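Alpha-rhamnosidase (Dictyoglomus thermophilum, PDB 6I60) is an alpha-L-rhamnosidase used to remove rhamnose from natural flavonoids, probably by hydrolysing terminal non-reducing alpha-L-rhamnose residues of alpha-L-rhamnosides. Local coordinates at residues His301-Asp306 and Glu428-Tyr433; Tyr366-Asn371 and Arg437-Leu442; Thr373-Ile378 and Lys456-Ala461. All blocks are in the same frame, centred on the assembly; numbering follows the deposited sequence.

The first halves of interactions 1, 2 and 3 follow one another along the chain, and their second halves return in the same order, so the three contacts interlace. Interactions 2 and 3 lie wholly within the concanavalin-like domain, whereas interaction 1 joins it to the N-terminal rhamnosidase domain. The centres of interactions 1 and 2 are about 17 Å apart. Those of interactions 1 and 3 are about 12 Å apart, and those of interactions 2 and 3 about 13 Å. E428 of interaction 1 forms a salt bridge with K456 of interaction 3, while V439 and F368 of interaction 2 pack on I376 of interaction 3. The intervening chain contains strands but no helices, and these contacts tie one all-beta region together.

Interaction 1: residues His301-Asp306 and Glu428-Tyr433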
loop_
_atom_site.group_PDB
_atom_site.type_symbol
_atom_site.label_atom_id
_atom_site.label_comp_id
_atom_site.label_asym_id
_atom_site.label_seq_id
_atom_site.Cartn_x
_atom_site.Cartn_y
_atom_site.Cartn_z
ATOM N N HIS A 301 -18.337 11.878 -6.913
ATOM C CA HIS A 301 -19.043 12.680 -7.901
ATOM C C HIS A 301 -18.279 13.906 -8.379
ATOM O O HIS A 301 -18.723 14.552 -9.334
ATOM C CB HIS A 301 -20.399 13.118 -7.336
ATOM C CG HIS A 301 -21.188 11.998 -6.736
ATOM N ND1 HIS A 301 -21.712 10.969 -7.489
ATOM C CD2 HIS A 301 -21.532 11.737 -5.452
ATOM C CE1 HIS A 301 -22.350 10.126 -6.697
ATOM N NE2 HIS A 301 -22.257 10.570 -5.456
ATOM N N GLY A 302 -17.159 14.247 -7.758
ATOM C CA GLY A 302 -16.339 15.340 -8.237
ATOM C C GLY A 302 -16.502 16.605 -7.421
ATOM O O GLY A 302 -17.051 16.619 -6.316
ATOM N N GLU A 303 -16.006 17.698 -7.999
ATOM C CA GLU A 303 -15.972 18.989 -7.330
ATOM C C GLU A 303 -16.364 20.079 -8.317
ATOM O O GLU A 303 -16.034 20.000 -9.503
ATOM C CB GLU A 303 -14.577 19.266 -6.738
ATOM C CG GLU A 303 -14.155 20.730 -6.710
ATOM C CD GLU A 303 -12.645 20.905 -6.706
ATOM O OE1 GLU A 303 -11.969 20.216 -5.914
ATOM O OE2 GLU A 303 -12.133 21.732 -7.494
ATOM N N ILE A 304 -17.079 21.088 -7.822
ATOM C CA ILE A 304 -17.489 22.241 -8.613
ATOM C C ILE A 304 -16.768 23.471 -8.079
ATOM O O ILE A 304 -16.816 23.751 -6.876
ATOM C CB ILE A 304 -19.014 22.434 -8.574
ATOM C CG1 ILE A 304 -19.720 21.220 -9.178
ATOM C CG2 ILE A 304 -19.412 23.704 -9.303
ATOM C CD1 ILE A 304 -21.000 20.857 -8.471
ATOM N N TYR A 305 -16.104 24.204 -8.973
ATOM C CA TYR A 305 -15.332 25.393 -8.620
ATOM C C TYR A 305 -15.878 26.579 -9.406
ATOM O O TYR A 305 -15.684 26.666 -10.623
ATOM C CB TYR A 305 -13.847 25.181 -8.912
ATOM C CG TYR A 305 -12.927 26.244 -8.344
ATOM C CD1 TYR A 305 -12.793 27.483 -8.961
ATOM C CD2 TYR A 305 -12.178 26.000 -7.200
ATOM C CE1 TYR A 305 -11.951 28.449 -8.448
ATOM C CE2 TYR A 305 -11.333 26.961 -6.680
ATOM C CZ TYR A 305 -11.222 28.184 -7.309
ATOM O OH TYR A 305 -10.383 29.146 -6.795
ATOM N N ASP A 306 -16.550 27.495 -8.712
ATOM C CA ASP A 306 -17.104 28.700 -9.325
ATOM C C ASP A 306 -16.115 29.838 -9.097
ATOM O O ASP A 306 -16.011 30.372 -7.990
ATOM C CB ASP A 306 -18.477 29.026 -8.747
ATOM C CG ASP A 306 -19.213 30.085 -9.550
ATOM O OD1 ASP A 306 -20.462 30.055 -9.576
ATOM O OD2 ASP A 306 -18.540 30.948 -10.154
ATOM N N GLU A 428 -7.562 22.700 -11.036
ATOM C CA GLU A 428 -7.472 21.297 -10.669
ATOM C C GLU A 428 -8.391 21.038 -9.483
ATOM O O GLU A 428 -8.478 21.870 -8.571
ATOM C CB GLU A 428 -6.037 20.878 -10.299
ATOM C CG GLU A 428 -4.926 21.695 -10.936
ATOM C CD GLU A 428 -3.548 21.266 -10.457
ATOM O OE1 GLU A 428 -2.665 22.140 -10.313
ATOM O OE2 GLU A 428 -3.348 20.055 -10.217
ATOM N N PRO A 429 -9.093 19.909 -9.469
ATOM C CA PRO A 429 -9.897 19.563 -8.294
ATOM C C PRO A 429 -9.012 19.250 -7.097
ATOM O O PRO A 429 -7.894 18.745 -7.234
ATOM C CB PRO A 429 -10.683 18.326 -8.746
ATOM C CG PRO A 429 -10.579 18.315 -10.241
ATOM C CD PRO A 429 -9.263 18.941 -10.562
ATOM N N ARG A 430 -9.531 19.558 -5.908
ATOM C CA ARG A 430 -8.784 19.392 -4.669
ATOM C C ARG A 430 -9.439 18.459 -3.663
ATOM O O ARG A 430 -8.759 18.016 -2.731
ATOM C CB ARG A 430 -8.567 20.756 -3.993
ATOM C CG ARG A 430 -9.818 21.607 -3.963
ATOM C CD ARG A 430 -9.713 22.752 -2.967
ATOM N NE ARG A 430 -8.718 23.755 -3.348
ATOM C CZ ARG A 430 -8.792 24.530 -4.427
ATOM N NH1 ARG A 430 -9.815 24.434 -5.266
ATOM N NH2 ARG A 430 -7.830 25.411 -4.670
ATOM N N PHE A 431 -10.725 18.147 -3.817
ATOM C CA PHE A 431 -11.460 17.343 -2.847
ATOM C C PHE A 431 -12.102 16.119 -3.493
ATOM O O PHE A 431 -13.171 15.676 -3.069
ATOM C CB PHE A 431 -12.518 18.191 -2.140
ATOM C CG PHE A 431 -11.944 19.261 -1.254
ATOM C CD1 PHE A 431 -10.887 18.982 -0.404
ATOM C CD2 PHE A 431 -12.464 20.546 -1.272
ATOM C CE1 PHE A 431 -10.357 19.966 0.414
ATOM C CE2 PHE A 431 -11.939 21.534 -0.455
ATOM C CZ PHE A 431 -10.883 21.243 0.388
ATOM N N THR A 432 -11.455 15.560 -4.511
ATOM C CA THR A 432 -11.975 14.388 -5.205
ATOM C C THR A 432 -10.843 13.739 -5.988
ATOM O O THR A 432 -9.750 14.295 -6.118
ATOM C CB THR A 432 -13.133 14.756 -6.139
ATOM O OG1 THR A 432 -13.530 13.602 -6.893
ATOM C CG2 THR A 432 -12.707 15.854 -7.098
ATOM N N TYR A 433 -11.123 12.546 -6.508
ATOM C CA TYR A 433 -10.212 11.878 -7.426
ATOM C C TYR A 433 -11.002 10.866 -8.241
ATOM O O TYR A 433 -12.031 10.354 -7.792
ATOM C CB TYR A 433 -9.043 11.210 -6.687
ATOM C CG TYR A 433 -9.351 9.875 -6.041
ATOM C CD1 TYR A 433 -9.104 8.684 -6.711
ATOM C CD2 TYR A 433 -9.863 9.806 -4.751
ATOM C CE1 TYR A 433 -9.373 7.464 -6.123
ATOM C CE2 TYR A 433 -10.134 8.588 -4.153
ATOM C CZ TYR A 433 -9.886 7.420 -4.844
ATOM O OH TYR A 433 -10.151 6.203 -4.261
#
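E303 on strand 302-306 reaches across to the loop 428-433, where successive backbone amides receive its carboxylate. The loop belongs to the concanavalin-like domain, a beta-sandwich type of domain, and the strand to the preceding N-terminal rhamnosidase domain, so this buried contact joins segments from two family regions of the chain. Strand 302-306 also pairs in parallel with strand 414-418, through backbone bonds of E303 and Y305 to V416, and D415 of that strand is touched by P429 and T432.

The hydrogen bonds across the contact converge on one oxygen. The backbone N of R430 donates to OE1 of E303 in a nearly straight bond (169°), modelled at 2.5 Å, short for an N-H...O bond, and meets it on the syn side close to the carboxylate plane. The next amide, N of F431, lies 3.2 Å from OE1 of E303 in a more bent bond. Two donors thus grip OE1 and limit how far the carboxylate can turn; the glutamate chain is extended beyond CG, which carries the group over to the loop.

Charge plays a different part at R430. Its NE forms a salt bridge with E203, and a bend at chi3 (67°) leaves the guanidinium near Y305. There NH1 of R430 comes to the ring edge, 3.3 Å from CE2 of Y305, with the two planes 24° apart; this is edge contact and not a stack over the ring.

The remaining contacts are van der Waals. CB of P429 packs 3.6 Å from OE1 of E303, and CG2 of T432 lies 3.9 Å from CB of E303. A side chain at G302 would be jammed against the carbonyl O of H301, and the bare backbone here is covered by T432: CG2 of T432 lies 3.8 Å and OG1 of T432 3.6 Å from CA of G302.

Interaction 2: residues Tyr366-Asn371 and Arg437-Leu442; sequences YDFGQN and RYVEIL
D367 and R437 meet in a salt bridge beside the end of an antiparallel strand pair. CG of D367 is anti to the backbone N (chi1 180°), and R437, extended from CG to NE, crosses toward the carboxylate obliquely. NE of R437 donates to the syn lone pair of OD1 of D367 over 3.0 Å, the oxygen lying near the guanidinium plane although the two flat groups are turned 39° apart. The same OD1 of D367 accepts from N of G369 at 2.9 Å, this donor standing above the carboxylate plane, so two bonds from different directions fix the group.

Y438 runs alongside D367, pointing the same way, with CE2 of Y438 3.4 Å from CG of D367. Its hydroxyl lies over one face of the R437 guanidinium, and the G369 backbone covers the opposite face. With an alanine at R437, D367 would probably be left without its charged mate, and a gap would open between the Y438 hydroxyl and G369.

On the other face of the sheet, Y366 pairs with V439, and CE1 of Y366 touches CD1 of I441 at 3.5 Å; the Y366 hydroxyl bonds to the carbonyl of T449. The F368 ring turns its edge to the carbonyl O of R437, which also accepts from N of F368 at 3.0 Å, and to CG2 of V439.

Y366 and V439 form a hydrogen-bonded pair, D367 and Y438 a non-hydrogen-bonded one. An Asx turn at D367-G369 and, in the pairing with strand 388-394, a classic beta bulge where R437 and Y438 face A394 mark neighbouring strands of a concanavalin-like beta-sandwich domain, the bulge near the beginning of strand 438-442.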
loop_
_atom_site.group_PDB
_atom_site.type_symbol
_atom_site.label_atom_id
_atom_site.label_comp_id
_atom_site.label_asym_id
_atom_site.label_seq_id
_atom_site.Cartn_x
_atom_site.Cartn_y
_atom_site.Cartn_z
ATOM N N TYR A 366 -10.062 13.292 -24.702
ATOM C CA TYR A 366 -8.632 13.058 -24.576
ATOM C C TYR A 366 -8.370 11.616 -24.167
ATOM O O TYR A 366 -9.149 11.012 -23.426
ATOM C CB TYR A 366 -8.008 14.003 -23.547
ATOM C CG TYR A 366 -7.841 15.420 -24.036
ATOM C CD1 TYR A 366 -8.908 16.310 -24.022
ATOM C CD2 TYR A 366 -6.619 15.871 -24.512
ATOM C CE1 TYR A 366 -8.759 17.609 -24.469
ATOM C CE2 TYR A 366 -6.461 17.166 -24.959
ATOM C CZ TYR A 366 -7.534 18.032 -24.934
ATOM O OH TYR A 366 -7.381 19.323 -25.379
ATOM N N ASP A 367 -7.262 11.069 -24.656
ATOM C CA ASP A 367 -6.809 9.734 -24.285
ATOM C C ASP A 367 -5.405 9.849 -23.714
ATOM O O ASP A 367 -4.505 10.384 -24.371
ATOM C CB ASP A 367 -6.832 8.786 -25.487
ATOM C CG ASP A 367 -6.362 7.386 -25.133
ATOM O OD1 ASP A 367 -6.251 7.081 -23.927
ATOM O OD2 ASP A 367 -6.108 6.589 -26.062
ATOM N N PHE A 368 -5.220 9.358 -22.493
ATOM C CA PHE A 368 -3.920 9.405 -21.841
ATOM C C PHE A 368 -3.086 8.155 -22.083
ATOM O O PHE A 368 -1.925 8.116 -21.665
ATOM C CB PHE A 368 -4.096 9.621 -20.335
ATOM C CG PHE A 368 -4.325 11.053 -19.953
ATOM C CD1 PHE A 368 -3.274 11.952 -19.924
ATOM C CD2 PHE A 368 -5.595 11.501 -19.628
ATOM C CE1 PHE A 368 -3.482 13.272 -19.572
ATOM C CE2 PHE A 368 -5.808 12.820 -19.275
ATOM C CZ PHE A 368 -4.751 13.706 -19.247
ATOM N N GLY A 369 -3.645 7.141 -22.744
ATOM C CA GLY A 369 -2.927 5.917 -23.025
ATOM C C GLY A 369 -2.723 4.994 -21.845
ATOM O O GLY A 369 -2.058 3.962 -21.996
ATOM N N GLN A 370 -3.274 5.321 -20.679
ATOM C CA GLN A 370 -3.077 4.509 -19.489
ATOM C C GLN A 370 -4.206 4.796 -18.511
ATOM O O GLN A 370 -4.581 5.954 -18.312
ATOM C CB GLN A 370 -1.716 4.796 -18.842
ATOM C CG GLN A 370 -1.549 4.231 -17.438
ATOM C CD GLN A 370 -1.279 2.743 -17.442
ATOM O OE1 GLN A 370 -0.448 2.252 -18.208
ATOM N NE2 GLN A 370 -1.986 2.010 -16.589
ATOM N N ASN A 371 -4.749 3.735 -17.920
ATOM C CA ASN A 371 -5.760 3.858 -16.876
ATOM C C ASN A 371 -5.061 4.174 -15.558
ATOM O O ASN A 371 -4.403 3.307 -14.971
ATOM C CB ASN A 371 -6.574 2.571 -16.779
ATOM C CG ASN A 371 -7.852 2.744 -15.986
ATOM O OD1 ASN A 371 -8.011 3.707 -15.236
ATOM N ND2 ASN A 371 -8.772 1.801 -16.141
ATOM N N ARG A 437 -8.920 6.570 -17.967
ATOM C CA ARG A 437 -7.949 6.684 -19.044
ATOM C C ARG A 437 -8.284 7.796 -20.018
ATOM O O ARG A 437 -7.372 8.386 -20.603
ATOM C CB ARG A 437 -7.843 5.357 -19.815
ATOM C CG ARG A 437 -6.762 5.332 -20.884
ATOM C CD ARG A 437 -6.920 4.128 -21.798
ATOM N NE ARG A 437 -6.117 4.250 -23.011
ATOM C CZ ARG A 437 -5.694 3.218 -23.736
ATOM N NH1 ARG A 437 -5.997 1.979 -23.372
ATOM N NH2 ARG A 437 -4.965 3.424 -24.825
ATOM N N TYR A 438 -9.565 8.112 -20.186
ATOM C CA TYR A 438 -10.032 9.124 -21.116
ATOM C C TYR A 438 -10.716 10.251 -20.354
ATOM O O TYR A 438 -11.167 10.081 -19.217
ATOM C CB TYR A 438 -10.998 8.525 -22.152
ATOM C CG TYR A 438 -10.533 7.206 -22.735
ATOM C CD1 TYR A 438 -10.839 6.001 -22.112
ATOM C CD2 TYR A 438 -9.788 7.164 -23.908
ATOM C CE1 TYR A 438 -10.416 4.795 -22.639
ATOM C CE2 TYR A 438 -9.361 5.961 -24.443
ATOM C CZ TYR A 438 -9.679 4.778 -23.803
ATOM O OH TYR A 438 -9.260 3.575 -24.325
ATOM N N VAL A 439 -10.794 11.410 -21.002
ATOM C CA VAL A 439 -11.366 12.612 -20.408
ATOM C C VAL A 439 -12.204 13.312 -21.467
ATOM O O VAL A 439 -11.744 13.513 -22.595
ATOM C CB VAL A 439 -10.273 13.555 -19.868
ATOM C CG1 VAL A 439 -10.754 14.998 -19.860
ATOM C CG2 VAL A 439 -9.845 13.128 -18.474
ATOM N N GLU A 440 -13.433 13.675 -21.110
ATOM C CA GLU A 440 -14.320 14.430 -21.984
ATOM C C GLU A 440 -14.521 15.825 -21.410
ATOM O O GLU A 440 -14.813 15.971 -20.219
ATOM C CB GLU A 440 -15.668 13.724 -22.146
ATOM C CG GLU A 440 -16.751 14.604 -22.742
ATOM C CD GLU A 440 -18.137 14.026 -22.560
ATOM O OE1 GLU A 440 -18.404 12.939 -23.115
ATOM O OE2 GLU A 440 -18.960 14.657 -21.864
ATOM N N ILE A 441 -14.363 16.843 -22.251
ATOM C CA ILE A 441 -14.520 18.237 -21.845
ATOM C C ILE A 441 -15.553 18.887 -22.753
ATOM O O ILE A 441 -15.391 18.900 -23.979
ATOM C CB ILE A 441 -13.191 19.004 -21.895
ATOM C CG1 ILE A 441 -12.144 18.308 -21.028
ATOM C CG2 ILE A 441 -13.391 20.449 -21.448
ATOM C CD1 ILE A 441 -10.789 18.235 -21.673
ATOM N N LEU A 442 -16.609 19.426 -22.152
ATOM C CA LEU A 442 -17.650 20.142 -22.874
ATOM C C LEU A 442 -17.679 21.581 -22.390
ATOM O O LEU A 442 -17.642 21.834 -21.181
ATOM C CB LEU A 442 -19.018 19.482 -22.676
ATOM C CG LEU A 442 -20.193 20.187 -23.359
ATOM C CD1 LEU A 442 -20.557 19.487 -24.662
ATOM C CD2 LEU A 442 -21.400 20.270 -22.431
#

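Interaction 3: residues Thr373-Ile378 and Lys456-Ala461; sequences TGWIKI and KVVHTA
K456, W375 and V458 lose the most surface in this antiparallel contact. W375 and K456 form a hydrogen-bonded pair: N of K456 donates to O of W375 at 2.7 Å, and N of W375 to O of K456 at 3.2 Å. With CG of W375 set between its backbone N and carbonyl carbon (chi1 53°), the indole folds over the partner strand. CG2 of V458 then sits over one face of the six-membered ring, 3.6 Å from its centroid and 11° off the normal, a CH-pi contact. Nearer the pyrrole side, CB of K456 lies 3.7 Å from NE1 of W375. The lysine chain bends at chi2, and its NZ forms a salt bridge with E428.

T373 extends the pairing, its O accepting from N of V458 at 2.9 Å and its OG1 donating to O of V458. Between them G374 leaves room where a side chain would clash with O of K456.

Strand 453-458 lies between strands 345-351 and 375-380 in a four-stranded antiparallel sheet, which strand 425-427 completes beyond 375-380. At its other end the contact meets helix 473-488, where T373 packs on S488 and H459 on L487.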
loop_
_atom_site.group_PDB
_atom_site.type_symbol
_atom_site.label_atom_id
_atom_site.label_comp_id
_atom_site.label_asym_id
_atom_site.label_seq_id
_atom_site.Cartn_x
_atom_site.Cartn_y
_atom_site.Cartn_z
ATOM N N THR A 373 -5.062 7.111 -11.846
ATOM C CA THR A 373 -5.924 7.697 -10.831
ATOM C C THR A 373 -5.491 9.124 -10.532
ATOM O O THR A 373 -4.311 9.472 -10.636
ATOM C CB THR A 373 -5.908 6.884 -9.534
ATOM O OG1 THR A 373 -4.555 6.595 -9.163
ATOM C CG2 THR A 373 -6.657 5.592 -9.727
ATOM N N GLY A 374 -6.465 9.941 -10.140
ATOM C CA GLY A 374 -6.213 11.331 -9.834
ATOM C C GLY A 374 -7.188 12.267 -10.515
ATOM O O GLY A 374 -8.391 11.993 -10.571
ATOM N N TRP A 375 -6.677 13.377 -11.036
ATOM C CA TRP A 375 -7.503 14.365 -11.710
ATOM C C TRP A 375 -6.690 14.966 -12.848
ATOM O O TRP A 375 -5.585 14.510 -13.157
ATOM C CB TRP A 375 -7.993 15.428 -10.719
ATOM C CG TRP A 375 -6.891 16.072 -9.931
ATOM C CD1 TRP A 375 -6.005 17.011 -10.374
ATOM C CD2 TRP A 375 -6.561 15.828 -8.558
ATOM N NE1 TRP A 375 -5.144 17.365 -9.364
ATOM C CE2 TRP A 375 -5.464 16.653 -8.239
ATOM C CE3 TRP A 375 -7.086 14.992 -7.568
ATOM C CZ2 TRP A 375 -4.884 16.667 -6.973
ATOM C CZ3 TRP A 375 -6.508 15.007 -6.312
ATOM C CH2 TRP A 375 -5.419 15.839 -6.025
ATOM N N ILE A 376 -7.239 16.003 -13.478
ATOM C CA ILE A 376 -6.560 16.700 -14.558
ATOM C C ILE A 376 -6.506 18.184 -14.226
ATOM O O ILE A 376 -7.247 18.687 -13.379
ATOM C CB ILE A 376 -7.242 16.476 -15.926
ATOM C CG1 ILE A 376 -8.606 17.162 -15.966
ATOM C CG2 ILE A 376 -7.382 14.991 -16.228
ATOM C CD1 ILE A 376 -8.923 17.774 -17.304
ATOM N N LYS A 377 -5.596 18.881 -14.899
ATOM C CA LYS A 377 -5.491 20.331 -14.822
ATOM C C LYS A 377 -5.778 20.907 -16.199
ATOM O O LYS A 377 -5.177 20.478 -17.191
ATOM C CB LYS A 377 -4.105 20.765 -14.341
ATOM C CG LYS A 377 -3.857 22.258 -14.461
ATOM C CD LYS A 377 -2.566 22.663 -13.776
ATOM C CE LYS A 377 -1.703 23.509 -14.694
ATOM N NZ LYS A 377 -0.736 22.683 -15.460
ATOM N N ILE A 378 -6.697 21.864 -16.261
ATOM C CA ILE A 378 -7.107 22.469 -17.521
ATOM C C ILE A 378 -6.588 23.899 -17.575
ATOM O O ILE A 378 -6.480 24.586 -16.554
ATOM C CB ILE A 378 -8.642 22.419 -17.706
ATOM C CG1 ILE A 378 -9.020 22.698 -19.162
ATOM C CG2 ILE A 378 -9.345 23.391 -16.762
ATOM C CD1 ILE A 378 -10.508 22.617 -19.429
ATOM N N LYS A 456 -2.919 14.505 -13.654
ATOM C CA LYS A 456 -2.233 14.443 -12.367
ATOM C C LYS A 456 -2.446 13.055 -11.772
ATOM O O LYS A 456 -3.576 12.682 -11.443
ATOM C CB LYS A 456 -2.741 15.535 -11.427
ATOM C CG LYS A 456 -2.456 16.954 -11.910
ATOM C CD LYS A 456 -0.959 17.204 -12.062
ATOM C CE LYS A 456 -0.670 18.658 -12.405
ATOM N NZ LYS A 456 -0.452 19.478 -11.180
ATOM N N VAL A 457 -1.362 12.294 -11.646
ATOM C CA VAL A 457 -1.412 10.976 -11.020
ATOM C C VAL A 457 -1.393 11.165 -9.508
ATOM O O VAL A 457 -0.459 11.757 -8.958
ATOM C CB VAL A 457 -0.244 10.095 -11.486
ATOM C CG1 VAL A 457 -0.356 8.706 -10.889
ATOM C CG2 VAL A 457 -0.215 10.020 -13.002
ATOM N N VAL A 458 -2.426 10.668 -8.834
ATOM C CA VAL A 458 -2.634 10.925 -7.415
ATOM C C VAL A 458 -2.874 9.598 -6.709
ATOM O O VAL A 458 -3.821 8.878 -7.045
ATOM C CB VAL A 458 -3.811 11.884 -7.175
ATOM C CG1 VAL A 458 -4.181 11.915 -5.702
ATOM C CG2 VAL A 458 -3.474 13.280 -7.680
ATOM N N HIS A 459 -2.023 9.282 -5.736
ATOM C CA HIS A 459 -2.159 8.089 -4.905
ATOM C C HIS A 459 -1.145 8.190 -3.769
ATOM O O HIS A 459 -0.390 9.162 -3.670
ATOM C CB HIS A 459 -1.963 6.806 -5.713
ATOM C CG HIS A 459 -0.665 6.751 -6.456
ATOM N ND1 HIS A 459 -0.559 7.066 -7.794
ATOM C CD2 HIS A 459 0.583 6.416 -6.049
ATOM C CE1 HIS A 459 0.698 6.927 -8.178
ATOM N NE2 HIS A 459 1.411 6.534 -7.139
ATOM N N THR A 460 -1.139 7.171 -2.909
ATOM C CA THR A 460 -0.179 7.088 -1.813
ATOM C C THR A 460 1.242 7.038 -2.360
ATOM O O THR A 460 1.628 6.065 -3.017
ATOM C CB THR A 460 -0.461 5.861 -0.940
ATOM O OG1 THR A 460 -1.719 6.024 -0.275
ATOM C CG2 THR A 460 0.632 5.680 0.103
ATOM N N ALA A 461 2.026 8.082 -2.096
ATOM C CA ALA A 461 3.363 8.198 -2.664
ATOM C C ALA A 461 4.329 7.199 -2.042
ATOM O O ALA A 461 5.180 7.573 -1.231
ATOM C CB ALA A 461 3.891 9.623 -2.490
#